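Phosphoglycerate kinase (Coxiella burnetii, PDB 4NG4) catalyses the reversible, ATP-dependent phosphorylation of 3-phosphoglycerate to 1,3-bisphosphoglycerate in glycolysis, the direction of ATP synthesis being the glycolytic one. Local coordinates at residues V273-E278 / E297-V302; D277-D282 / F329-F334; K127-N132 / Q159-G164; G72-G77 / V123-G128. All coordinates share one frame; numbering follows the deposited sequence.

Contact 1 (V273-E278 / E297-V302)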
loop_
_atom_site.group_PDB
_atom_site.type_symbol
_atom_site.label_atom_id
_atom_site.label_comp_id
_atom_site.label_asym_id
_atom_site.label_seq_id
_atom_site.Cartn_x
_atom_site.Cartn_y
_atom_site.Cartn_z
ATOM N N VAL A 273 14.371 25.777 0.771
ATOM C CA VAL A 273 13.294 25.286 1.656
ATOM C C VAL A 273 12.458 26.439 2.205
ATOM O O VAL A 273 12.890 27.586 2.175
ATOM C CB VAL A 273 13.873 24.527 2.884
ATOM C CG1 VAL A 273 14.508 23.207 2.472
ATOM C CG2 VAL A 273 14.877 25.392 3.618
ATOM N N ILE A 274 11.265 26.155 2.713
ATOM C CA ILE A 274 10.531 27.204 3.409
ATOM C C ILE A 274 10.458 26.917 4.892
ATOM O O ILE A 274 10.042 25.843 5.314
ATOM C CB ILE A 274 9.129 27.456 2.845
ATOM C CG1 ILE A 274 8.493 28.664 3.534
ATOM C CG2 ILE A 274 8.247 26.274 3.062
ATOM C CD1 ILE A 274 7.612 29.509 2.596
ATOM N N VAL A 275 10.866 27.907 5.673
ATOM C CA VAL A 275 11.044 27.755 7.103
ATOM C C VAL A 275 10.168 28.730 7.859
ATOM O O VAL A 275 9.779 29.765 7.340
ATOM C CB VAL A 275 12.534 27.968 7.529
ATOM C CG1 VAL A 275 13.467 27.136 6.681
ATOM C CG2 VAL A 275 12.943 29.422 7.429
ATOM N N ALA A 276 9.852 28.366 9.090
ATOM C CA ALA A 276 9.114 29.212 10.010
ATOM C C ALA A 276 9.591 28.827 11.396
ATOM O O ALA A 276 10.233 27.788 11.563
ATOM C CB ALA A 276 7.628 28.978 9.877
ATOM N N ASP A 277 9.285 29.657 12.387
ATOM C CA ASP A 277 9.703 29.380 13.757
ATOM C C ASP A 277 8.573 28.796 14.621
ATOM O O ASP A 277 8.730 28.639 15.836
ATOM C CB ASP A 277 10.338 30.626 14.394
ATOM C CG ASP A 277 9.321 31.644 14.874
ATOM O OD1 ASP A 277 8.168 31.632 14.377
ATOM O OD2 ASP A 277 9.694 32.463 15.755
ATOM N N GLU A 278 7.442 28.479 13.983
ATOM C CA GLU A 278 6.328 27.771 14.624
ATOM C C GLU A 278 5.456 27.208 13.510
ATOM O O GLU A 278 5.280 27.872 12.491
ATOM C CB GLU A 278 5.530 28.703 15.570
ATOM C CG GLU A 278 4.468 29.593 14.903
ATOM C CD GLU A 278 3.906 30.667 15.822
ATOM O OE1 GLU A 278 4.559 30.977 16.845
ATOM O OE2 GLU A 278 2.811 31.206 15.507
ATOM N N GLU A 297 14.679 27.738 13.543
ATOM C CA GLU A 297 13.730 27.568 12.458
ATOM C C GLU A 297 13.672 26.087 12.118
ATOM O O GLU A 297 14.540 25.323 12.522
ATOM C CB GLU A 297 14.197 28.312 11.218
ATOM C CG GLU A 297 14.345 29.788 11.388
ATOM C CD GLU A 297 14.748 30.469 10.087
ATOM O OE1 GLU A 297 15.901 30.265 9.607
ATOM O OE2 GLU A 297 13.902 31.210 9.556
ATOM N N SER A 298 12.654 25.686 11.364
ATOM C CA SER A 298 12.518 24.297 10.943
ATOM C C SER A 298 12.077 24.282 9.491
ATOM O O SER A 298 11.351 25.177 9.052
ATOM C CB SER A 298 11.470 23.568 11.798
ATOM O OG SER A 298 11.552 23.911 13.167
ATOM N N ILE A 299 12.500 23.260 8.756
ATOM C CA ILE A 299 12.110 23.108 7.358
ATOM C C ILE A 299 10.768 22.392 7.249
ATOM O O ILE A 299 10.633 21.265 7.702
ATOM C CB ILE A 299 13.159 22.319 6.573
ATOM C CG1 ILE A 299 14.507 23.075 6.594
ATOM C CG2 ILE A 299 12.689 22.093 5.134
ATOM C CD1 ILE A 299 15.667 22.309 5.955
ATOM N N PHE A 300 9.781 23.052 6.640
ATOM C CA PHE A 300 8.448 22.478 6.438
ATOM C C PHE A 300 8.078 22.210 4.971
ATOM O O PHE A 300 7.040 21.615 4.680
ATOM C CB PHE A 300 7.401 23.401 7.045
ATOM C CG PHE A 300 7.617 23.699 8.512
ATOM C CD1 PHE A 300 7.827 22.681 9.418
ATOM C CD2 PHE A 300 7.587 24.997 8.978
ATOM C CE1 PHE A 300 8.001 22.950 10.758
ATOM C CE2 PHE A 300 7.761 25.270 10.308
ATOM C CZ PHE A 300 7.969 24.240 11.204
ATOM N N ASP A 301 8.909 22.654 4.042
ATOM C CA ASP A 301 8.624 22.452 2.624
ATOM C C ASP A 301 9.876 22.710 1.818
ATOM O O ASP A 301 10.807 23.339 2.302
ATOM C CB ASP A 301 7.499 23.395 2.136
ATOM C CG ASP A 301 6.634 22.785 1.017
ATOM O OD1 ASP A 301 6.833 21.597 0.640
ATOM O OD2 ASP A 301 5.742 23.516 0.504
ATOM N N VAL A 302 9.890 22.201 0.593
ATOM C CA VAL A 302 10.912 22.558 -0.378
ATOM C C VAL A 302 10.607 23.933 -0.926
ATOM O O VAL A 302 9.493 24.442 -0.794
ATOM C CB VAL A 302 10.929 21.595 -1.580
ATOM C CG1 VAL A 302 11.246 20.166 -1.134
ATOM C CG2 VAL A 302 9.589 21.664 -2.328
#
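V273-A276 and S298-F300 pair as antiparallel strands whose axes approach to 4.9 Å, with their N-to-C directions 124° apart. F300 N donates to I274 O at 3.1 Å, nearly along the C=O axis, and S298 N donates to A276 O at 3.2 Å. Between these bonds V275 faces I299 as a non-hydrogen-bonded pair, and the chain turns a corner at D301.

V273 and I299 cross at about a right angle, with V273 CG1 3.4 Å from I299 CG2. I299 carries CG2 anti to its backbone N and CG1 anti to the carbonyl carbon (chi1 -61°), which lets both branches reach the valine. E297 lies obliquely across V275 and brings its carboxylate beside CG2, while OE1 forms a salt bridge with K288 and accepts T294 N. On the side away from V275 and I299, A276 CB meets the F300 ring at its edge, in plane, 3.7 Å from CE2, and S298 O sits over one face, toward its rim.

The pair illustrates how a small sheet can present ligand-binding residues: I299 O makes a weak hydrogen bond to the adenine amino group of ADP, and D301, whose side chain lies about 3 Å from the bound magnesium ion, accepts G337 N through OD2. Strand 272-276 is the middle of three, with 286-289 on its other side; beyond the corner V302 packs on S307 and Y310 of helix 304-316.

Contact 2 (D277-D282 / F329-F334). With ADP (adenosine-5'-diphosphate), chain E.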
loop_
_atom_site.group_PDB
_atom_site.type_symbol
_atom_site.label_atom_id
_atom_site.label_comp_id
_atom_site.label_asym_id
_atom_site.label_seq_id
_atom_site.Cartn_x
_atom_site.Cartn_y
_atom_site.Cartn_z
ATOM N N ASP A 277 9.285 29.657 12.387
ATOM C CA ASP A 277 9.703 29.380 13.757
ATOM C C ASP A 277 8.573 28.796 14.621
ATOM O O ASP A 277 8.730 28.639 15.836
ATOM C CB ASP A 277 10.338 30.626 14.394
ATOM C CG ASP A 277 9.321 31.644 14.874
ATOM O OD1 ASP A 277 8.168 31.632 14.377
ATOM O OD2 ASP A 277 9.694 32.463 15.755
ATOM N N GLU A 278 7.442 28.479 13.983
ATOM C CA GLU A 278 6.328 27.771 14.624
ATOM C C GLU A 278 5.456 27.208 13.510
ATOM O O GLU A 278 5.280 27.872 12.491
ATOM C CB GLU A 278 5.530 28.703 15.570
ATOM C CG GLU A 278 4.468 29.593 14.903
ATOM C CD GLU A 278 3.906 30.667 15.822
ATOM O OE1 GLU A 278 4.559 30.977 16.845
ATOM O OE2 GLU A 278 2.811 31.206 15.507
ATOM N N LEU A 279 4.932 25.996 13.683
ATOM C CA LEU A 279 4.152 25.339 12.634
ATOM C C LEU A 279 2.662 25.640 12.726
ATOM O O LEU A 279 1.932 24.984 13.473
ATOM C CB LEU A 279 4.382 23.826 12.677
ATOM C CG LEU A 279 3.634 22.943 11.655
ATOM C CD1 LEU A 279 3.673 23.510 10.216
ATOM C CD2 LEU A 279 4.220 21.534 11.681
ATOM N N SER A 280 2.218 26.620 11.940
ATOM C CA SER A 280 0.809 27.043 11.898
ATOM C C SER A 280 0.531 27.905 10.649
ATOM O O SER A 280 1.465 28.488 10.076
ATOM C CB SER A 280 0.462 27.823 13.172
ATOM O OG SER A 280 1.388 28.876 13.386
ATOM N N GLU A 281 -0.743 28.018 10.247
ATOM C CA GLU A 281 -1.116 28.830 9.073
ATOM C C GLU A 281 -0.785 30.319 9.250
ATOM O O GLU A 281 -1.030 31.115 8.342
ATOM C CB GLU A 281 -2.621 28.669 8.743
ATOM C CG GLU A 281 -3.580 29.505 9.621
ATOM C CD GLU A 281 -5.062 29.326 9.282
ATOM O OE1 GLU A 281 -5.832 30.316 9.390
ATOM O OE2 GLU A 281 -5.464 28.201 8.916
ATOM N N ASP A 282 -0.191 30.669 10.392
ATOM C CA ASP A 282 -0.228 32.023 10.947
ATOM C C ASP A 282 1.121 32.743 10.993
ATOM O O ASP A 282 1.161 33.979 10.938
ATOM C CB ASP A 282 -0.756 31.921 12.378
ATOM C CG ASP A 282 -1.610 33.094 12.773
ATOM O OD1 ASP A 282 -2.446 33.512 11.943
ATOM O OD2 ASP A 282 -1.465 33.576 13.918
ATOM N N PHE A 329 2.146 19.342 3.993
ATOM C CA PHE A 329 1.047 19.742 3.103
ATOM C C PHE A 329 -0.273 20.058 3.807
ATOM O O PHE A 329 -1.108 20.742 3.242
ATOM C CB PHE A 329 0.779 18.623 2.088
ATOM C CG PHE A 329 -0.030 17.473 2.655
ATOM C CD1 PHE A 329 0.584 16.463 3.375
ATOM C CD2 PHE A 329 -1.418 17.425 2.485
ATOM C CE1 PHE A 329 -0.161 15.418 3.902
ATOM C CE2 PHE A 329 -2.161 16.375 3.013
ATOM C CZ PHE A 329 -1.534 15.378 3.725
ATOM N N GLU A 330 -0.479 19.512 5.009
ATOM C CA GLU A 330 -1.761 19.664 5.733
ATOM C C GLU A 330 -2.045 21.114 6.082
ATOM O O GLU A 330 -3.182 21.559 5.998
ATOM C CB GLU A 330 -1.798 18.822 7.018
ATOM C CG GLU A 330 -1.581 17.300 6.814
ATOM C CD GLU A 330 -0.113 16.856 6.982
ATOM O OE1 GLU A 330 0.798 17.720 7.001
ATOM O OE2 GLU A 330 0.130 15.635 7.092
ATOM N N ILE A 331 -1.007 21.842 6.483
ATOM C CA ILE A 331 -1.111 23.284 6.667
ATOM C C ILE A 331 -0.769 23.932 5.324
ATOM O O ILE A 331 0.056 23.412 4.578
ATOM C CB ILE A 331 -0.214 23.784 7.835
ATOM C CG1 ILE A 331 -0.574 25.218 8.224
ATOM C CG2 ILE A 331 1.233 23.683 7.487
ATOM C CD1 ILE A 331 -1.967 25.334 8.870
ATOM N N GLU A 332 -1.418 25.056 5.028
ATOM C CA GLU A 332 -1.532 25.579 3.657
ATOM C C GLU A 332 -0.305 26.320 3.154
ATOM O O GLU A 332 -0.034 26.309 1.963
ATOM C CB GLU A 332 -2.762 26.491 3.526
ATOM C CG GLU A 332 -4.095 25.812 3.911
ATOM C CD GLU A 332 -4.458 25.902 5.423
ATOM O OE1 GLU A 332 -3.592 26.264 6.265
ATOM O OE2 GLU A 332 -5.633 25.606 5.762
ATOM N N ALA A 333 0.420 26.989 4.042
ATOM C CA ALA A 333 1.653 27.672 3.652
ATOM C C ALA A 333 2.730 26.652 3.222
ATOM O O ALA A 333 3.571 26.921 2.353
ATOM C CB ALA A 333 2.158 28.527 4.796
ATOM N N PHE A 334 2.671 25.468 3.818
ATOM C CA PHE A 334 3.726 24.496 3.670
ATOM C C PHE A 334 3.351 23.373 2.680
ATOM O O PHE A 334 3.950 22.284 2.701
ATOM C CB PHE A 334 4.100 23.991 5.062
ATOM C CG PHE A 334 4.489 25.105 6.016
ATOM C CD1 PHE A 334 5.439 26.055 5.651
ATOM C CD2 PHE A 334 3.905 25.219 7.258
ATOM C CE1 PHE A 334 5.803 27.077 6.507
ATOM C CE2 PHE A 334 4.266 26.245 8.117
ATOM C CZ PHE A 334 5.220 27.176 7.733
HETATM P PB ADP E . 2.828 8.234 3.736
HETATM O O1B ADP E . 2.138 9.059 2.678
HETATM O O2B ADP E . 1.913 7.838 4.878
HETATM O O3B ADP E . 3.677 7.111 3.191
HETATM P PA ADP E . 4.809 9.006 5.664
HETATM O O1A ADP E . 4.075 8.076 6.599
HETATM O O2A ADP E . 6.190 8.604 5.219
HETATM O O3A ADP E . 3.914 9.274 4.340
HETATM O "O5'" ADP E . 4.881 10.437 6.422
HETATM C "C5'" ADP E . 4.197 11.603 5.944
HETATM C "C4'" ADP E . 3.803 12.509 7.102
HETATM O "O4'" ADP E . 4.975 13.137 7.635
HETATM C "C3'" ADP E . 2.832 13.609 6.666
HETATM O "O3'" ADP E . 1.601 13.527 7.400
HETATM C "C2'" ADP E . 3.575 14.920 6.897
HETATM O "O2'" ADP E . 2.773 15.914 7.540
HETATM C "C1'" ADP E . 4.790 14.555 7.753
HETATM N N9 ADP E . 6.004 15.332 7.340
HETATM C C8 ADP E . 6.602 15.318 6.124
HETATM N N7 ADP E . 7.670 16.158 6.112
HETATM C C5 ADP E . 7.777 16.725 7.331
HETATM C C6 ADP E . 8.679 17.697 7.996
HETATM N N6 ADP E . 9.725 18.262 7.342
HETATM N N1 ADP E . 8.421 18.000 9.295
HETATM C C2 ADP E . 7.390 17.466 9.992
HETATM N N3 ADP E . 6.534 16.582 9.445
HETATM C C4 ADP E . 6.671 16.179 8.144
#
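L279 and I331 meet where two irregular loops come together at the edge of the nucleotide-binding domain, a parallel sheet flanked by helices; one loop follows strand 272-276 and the other leads to helix 336-347. L279 CD1 rests 3.7 Å from I331 CG2 and 3.4 Å from F334 CD2, its chain crossing the phenyl ring obliquely. With CG anti to the backbone N (chi1 179°), L279 turns one methyl, CD1, to the ring. I331 lays CD1 against the E281 backbone and against E281 CB, 3.4 Å away. Farther out, E281 and E332 run side by side, their like-charged carboxylates 3.8 Å apart from E281 OE2 to E332 OE1.

F334 is the buried floor of the contact. A333 CB lies over the centre of one face, and the F334 ring meets that of F300 and packs on I274 and A276 of strand 272-276. F334 also belongs to the magnesium site, probably through its backbone, its side chain staying about 6 Å from the ion. The same loop reaches the nucleotide through E330, bent at chi2 (94°) to direct its carboxylate at the ribose, where ADP O3' donates to E330 OE2 at 2.6 Å.

Contact 3 (K127-N132 / Q159-G164)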
loop_
_atom_site.group_PDB
_atom_site.type_symbol
_atom_site.label_atom_id
_atom_site.label_comp_id
_atom_site.label_asym_id
_atom_site.label_seq_id
_atom_site.Cartn_x
_atom_site.Cartn_y
_atom_site.Cartn_z
ATOM N N LYS A 127 -10.024 -18.974 16.885
ATOM C CA LYS A 127 -8.806 -19.418 17.587
ATOM C C LYS A 127 -7.797 -19.923 16.544
ATOM O O LYS A 127 -8.045 -20.959 15.894
ATOM C CB LYS A 127 -9.108 -20.571 18.572
ATOM C CG LYS A 127 -9.434 -20.180 20.018
ATOM C CD LYS A 127 -9.565 -21.453 20.887
ATOM C CE LYS A 127 -9.666 -21.180 22.395
ATOM N NZ LYS A 127 -11.047 -21.342 22.922
ATOM N N GLY A 128 -6.699 -19.175 16.360
ATOM C CA GLY A 128 -5.571 -19.626 15.538
ATOM C C GLY A 128 -5.297 -18.909 14.221
ATOM O O GLY A 128 -4.306 -19.201 13.549
ATOM N N GLU A 129 -6.157 -17.967 13.847
ATOM C CA GLU A 129 -5.955 -17.192 12.624
ATOM C C GLU A 129 -4.632 -16.439 12.645
ATOM O O GLU A 129 -3.809 -16.568 11.730
ATOM C CB GLU A 129 -7.107 -16.195 12.420
ATOM C CG GLU A 129 -6.843 -15.085 11.397
ATOM C CD GLU A 129 -6.910 -15.547 9.950
ATOM O OE1 GLU A 129 -7.435 -14.776 9.112
ATOM O OE2 GLU A 129 -6.459 -16.677 9.639
ATOM N N ASN A 130 -4.431 -15.650 13.688
ATOM C CA ASN A 130 -3.227 -14.827 13.795
ATOM C C ASN A 130 -1.867 -15.594 13.872
ATOM O O ASN A 130 -0.835 -15.064 13.450
ATOM C CB ASN A 130 -3.363 -13.851 14.954
ATOM C CG ASN A 130 -2.096 -13.175 15.248
ATOM O OD1 ASN A 130 -1.686 -12.278 14.508
ATOM N ND2 ASN A 130 -1.413 -13.622 16.297
ATOM N N GLU A 131 -1.873 -16.825 14.387
ATOM C CA GLU A 131 -0.656 -17.644 14.448
ATOM C C GLU A 131 -0.459 -18.513 13.196
ATOM O O GLU A 131 0.516 -19.269 13.113
ATOM C CB GLU A 131 -0.704 -18.591 15.644
ATOM C CG GLU A 131 -0.460 -17.982 17.004
ATOM C CD GLU A 131 -0.723 -19.012 18.116
ATOM O OE1 GLU A 131 -0.841 -20.230 17.789
ATOM O OE2 GLU A 131 -0.825 -18.606 19.305
ATOM N N ASN A 132 -1.387 -18.443 12.241
ATOM C CA ASN A 132 -1.341 -19.318 11.071
ATOM C C ASN A 132 -1.227 -20.769 11.497
ATOM O O ASN A 132 -0.378 -21.506 11.020
ATOM C CB ASN A 132 -0.181 -18.936 10.159
ATOM C CG ASN A 132 -0.345 -19.469 8.756
ATOM O OD1 ASN A 132 -1.422 -19.388 8.173
ATOM N ND2 ASN A 132 0.737 -19.995 8.196
ATOM N N GLN A 159 -1.159 -15.674 8.018
ATOM C CA GLN A 159 -2.319 -15.995 8.823
ATOM C C GLN A 159 -3.089 -17.106 8.130
ATOM O O GLN A 159 -3.055 -17.204 6.910
ATOM C CB GLN A 159 -3.157 -14.738 9.016
ATOM C CG GLN A 159 -2.523 -13.780 10.023
ATOM C CD GLN A 159 -3.382 -12.573 10.284
ATOM O OE1 GLN A 159 -3.652 -11.807 9.379
ATOM N NE2 GLN A 159 -3.831 -12.403 11.516
ATOM N N ALA A 160 -3.744 -17.958 8.912
ATOM C CA ALA A 160 -4.453 -19.132 8.393
ATOM C C ALA A 160 -5.251 -18.839 7.111
ATOM O O ALA A 160 -5.251 -19.613 6.170
ATOM C CB ALA A 160 -5.376 -19.681 9.480
ATOM N N SER A 161 -5.918 -17.693 7.102
ATOM C CA SER A 161 -6.792 -17.289 6.012
ATOM C C SER A 161 -6.088 -16.613 4.826
ATOM O O SER A 161 -6.705 -16.437 3.764
ATOM C CB SER A 161 -7.904 -16.374 6.567
ATOM O OG SER A 161 -7.442 -15.078 6.904
ATOM N N THR A 162 -4.815 -16.236 5.008
ATOM C CA THR A 162 -3.995 -15.599 3.948
ATOM C C THR A 162 -2.816 -16.438 3.454
ATOM O O THR A 162 -2.300 -16.195 2.355
ATOM C CB THR A 162 -3.366 -14.290 4.433
ATOM O OG1 THR A 162 -2.388 -14.583 5.438
ATOM C CG2 THR A 162 -4.421 -13.350 4.999
ATOM N N ALA A 163 -2.383 -17.399 4.266
ATOM C CA ALA A 163 -1.167 -18.143 4.007
ATOM C C ALA A 163 -1.347 -19.649 4.214
ATOM O O ALA A 163 -1.110 -20.443 3.303
ATOM C CB ALA A 163 -0.074 -17.620 4.907
ATOM N N GLY A 164 -1.746 -20.036 5.423
ATOM C CA GLY A 164 -1.879 -21.445 5.784
ATOM C C GLY A 164 -2.834 -22.206 4.887
ATOM O O GLY A 164 -2.495 -23.284 4.400
#
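The E129 carboxylate and the Q159 amide lie with planes only 24° apart, although the two side chains cross at about a right angle; the amides of N130 and Q159 are instead nearly perpendicular, at 84°. Q159 NE2 approaches N130 from its backbone side, 3.4 Å from N130 CA. One oxygen of the carboxylate serves the start of helix 160-168: S161 N donates to E129 OE2 at 2.8 Å, using the syn lone pair. E129 gets there because its CG is anti to the backbone N while the chain then folds back at chi2 (75°). Its negative charge beside the amino-terminal turn is probably favoured by the helix dipole.

The E129 carbonyl adds a second grip. Its O accepts A160 N at 3.1 Å, in the carbonyl plane on a lone pair, and also N132 N, the bond that closes the type I beta turn E129-N132. One residue thus serves the turn with its backbone and the helix with both backbone and side chain, a compact example of a loop clasping a helix start.

S161 OG is held by R30 NE, which links the helix start to strand 26-31 of the parallel sheet. The turn itself leads into helix 134-142, while helix 160-168 runs on toward strand 171-174.

Contact 4 (G72-G77 / V123-G128)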
loop_
_atom_site.group_PDB
_atom_site.type_symbol
_atom_site.label_atom_id
_atom_site.label_comp_id
_atom_site.label_asym_id
_atom_site.label_seq_id
_atom_site.Cartn_x
_atom_site.Cartn_y
_atom_site.Cartn_z
ATOM N N GLY A 72 -11.971 -5.581 11.463
ATOM C CA GLY A 72 -11.405 -5.102 12.707
ATOM C C GLY A 72 -10.382 -6.036 13.343
ATOM O O GLY A 72 -9.711 -6.821 12.660
ATOM N N ARG A 73 -10.261 -5.928 14.663
ATOM C CA ARG A 73 -9.428 -6.808 15.460
ATOM C C ARG A 73 -10.223 -7.320 16.662
ATOM O O ARG A 73 -10.202 -6.709 17.741
ATOM C CB ARG A 73 -8.190 -6.060 15.918
ATOM C CG ARG A 73 -7.285 -5.640 14.773
ATOM C CD ARG A 73 -6.079 -4.861 15.246
ATOM N NE ARG A 73 -5.349 -4.280 14.125
ATOM C CZ ARG A 73 -4.534 -4.952 13.311
ATOM N NH1 ARG A 73 -4.318 -6.248 13.469
ATOM N NH2 ARG A 73 -3.921 -4.324 12.326
ATOM N N PRO A 74 -10.955 -8.432 16.474
ATOM C CA PRO A 74 -11.682 -9.069 17.560
ATOM C C PRO A 74 -10.766 -9.945 18.413
ATOM O O PRO A 74 -9.627 -10.199 18.018
ATOM C CB PRO A 74 -12.692 -9.934 16.819
ATOM C CG PRO A 74 -11.978 -10.326 15.596
ATOM C CD PRO A 74 -11.189 -9.127 15.194
ATOM N N GLU A 75 -11.261 -10.386 19.573
ATOM C CA GLU A 75 -10.562 -11.364 20.417
ATOM C C GLU A 75 -10.844 -12.764 19.859
ATOM O O GLU A 75 -12.000 -13.203 19.785
ATOM C CB GLU A 75 -11.014 -11.255 21.886
ATOM C CG GLU A 75 -10.515 -12.385 22.810
ATOM C CD GLU A 75 -10.968 -12.245 24.250
ATOM O OE1 GLU A 75 -11.068 -11.104 24.742
ATOM O OE2 GLU A 75 -11.214 -13.284 24.902
ATOM N N GLU A 76 -9.788 -13.456 19.439
ATOM C CA GLU A 76 -9.956 -14.787 18.862
ATOM C C GLU A 76 -10.736 -15.689 19.814
ATOM O O GLU A 76 -10.348 -15.900 20.962
ATOM C CB GLU A 76 -8.613 -15.407 18.475
ATOM C CG GLU A 76 -8.186 -14.991 17.102
ATOM C CD GLU A 76 -6.772 -15.416 16.729
ATOM O OE1 GLU A 76 -6.294 -14.956 15.670
ATOM O OE2 GLU A 76 -6.154 -16.199 17.482
ATOM N N GLY A 77 -11.864 -16.186 19.311
ATOM C CA GLY A 77 -12.738 -17.084 20.055
ATOM C C GLY A 77 -13.895 -16.377 20.714
ATOM O O GLY A 77 -14.754 -17.030 21.272
ATOM N N VAL A 123 -13.071 -13.962 9.865
ATOM C CA VAL A 123 -12.104 -15.045 10.024
ATOM C C VAL A 123 -11.244 -14.884 11.247
ATOM O O VAL A 123 -10.631 -15.838 11.697
ATOM C CB VAL A 123 -11.129 -15.094 8.855
ATOM C CG1 VAL A 123 -11.837 -15.540 7.611
ATOM C CG2 VAL A 123 -10.456 -13.736 8.666
ATOM N N ARG A 124 -11.153 -13.653 11.744
ATOM C CA ARG A 124 -10.363 -13.340 12.927
ATOM C C ARG A 124 -11.032 -13.719 14.253
ATOM O O ARG A 124 -10.449 -13.510 15.313
ATOM C CB ARG A 124 -10.012 -11.860 12.918
ATOM C CG ARG A 124 -9.064 -11.492 11.801
ATOM C CD ARG A 124 -8.486 -10.108 12.000
ATOM N NE ARG A 124 -7.486 -9.823 10.988
ATOM C CZ ARG A 124 -6.964 -8.625 10.757
ATOM N NH1 ARG A 124 -7.339 -7.555 11.456
ATOM N NH2 ARG A 124 -6.059 -8.495 9.811
ATOM N N PHE A 125 -12.246 -14.266 14.190
ATOM C CA PHE A 125 -12.882 -14.841 15.370
ATOM C C PHE A 125 -12.252 -16.170 15.726
ATOM O O PHE A 125 -12.200 -16.521 16.906
ATOM C CB PHE A 125 -14.380 -15.045 15.172
ATOM C CG PHE A 125 -15.194 -13.780 15.256
ATOM C CD1 PHE A 125 -15.030 -12.877 16.311
ATOM C CD2 PHE A 125 -16.163 -13.514 14.304
ATOM C CE1 PHE A 125 -15.803 -11.713 16.395
ATOM C CE2 PHE A 125 -16.936 -12.359 14.375
ATOM C CZ PHE A 125 -16.759 -11.458 15.431
ATOM N N ASN A 126 -11.762 -16.892 14.718
ATOM C CA ASN A 126 -11.261 -18.249 14.907
ATOM C C ASN A 126 -9.974 -18.282 15.739
ATOM O O ASN A 126 -8.969 -17.669 15.351
ATOM C CB ASN A 126 -11.014 -18.922 13.546
ATOM C CG ASN A 126 -12.289 -19.082 12.715
ATOM O OD1 ASN A 126 -13.362 -19.358 13.239
ATOM N ND2 ASN A 126 -12.160 -18.942 11.413
ATOM N N LYS A 127 -10.024 -18.974 16.885
ATOM C CA LYS A 127 -8.806 -19.418 17.587
ATOM C C LYS A 127 -7.797 -19.923 16.544
ATOM O O LYS A 127 -8.045 -20.959 15.894
ATOM C CB LYS A 127 -9.108 -20.571 18.572
ATOM C CG LYS A 127 -9.434 -20.180 20.018
ATOM C CD LYS A 127 -9.565 -21.453 20.887
ATOM C CE LYS A 127 -9.666 -21.180 22.395
ATOM N NZ LYS A 127 -11.047 -21.342 22.922
ATOM N N GLY A 128 -6.699 -19.175 16.360
ATOM C CA GLY A 128 -5.571 -19.626 15.538
ATOM C C GLY A 128 -5.297 -18.909 14.221
ATOM O O GLY A 128 -4.306 -19.201 13.549
#
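E76 and F125 bring two loops without regular secondary structure to a CA-CA distance of 4.6 Å. The segments are joined there by G77 N donating to F125 O, a bond modelled very short and so uncertain in length. G72 O, near the other end, accepts R124 NH1 at 2.8 Å, the donor tilted 28° from the carbonyl plane.

R124 is extended from CG to NE, a shape that carries its guanidinium to G72. There its NH1 comes over one face of the R73 guanidinium, 3.9 Å from R73 NH1, with the two planes 23° apart. Such a gathering of arginines suits an anionic ligand, consistent with the predicted assignment of G72, R73 and R124 to the substrate site. P74 crosses R124 at about a right angle and sets its ring on the R124 CB and on F125, where P74 CB lies 3.6 Å from CE1. E76 is extended beyond CG and uses both oxygens: OE2 accepts G128 N at 3.2 Å from above the carboxylate plane, and OE1 takes N130 N.

Both loops leave strands of the six-stranded parallel sheet, 64-69 and 117-120, and V123 and S69 are joined by a backbone hydrogen bond. N126 meets L136 and M140 of helix 134-142, while the F125 ring packs edge-to-face with F79.

The four contacts fall into two groups, one in each lobe of the enzyme. Contacts 1 and 2 have centres 9 Å apart and share D277 and E278; F300 CD2 lies 3.5 Å from F334 CZ, and both contacts contribute to the ADP and magnesium sites. Contacts 3 and 4, with centres 10 Å apart, share K127 and G128 and are brought together by E76 and E129, close to the predicted substrate site, whose R124 belongs to contact 4 and lies about 4 Å from the Q159 side chain of contact 3. Centres of contacts 1 and 4 stand 46 Å apart, and the nearest atoms of contacts 2 and 4 about 21 Å. Phosphoryl transfer in this family requires hinge closure of the two lobes.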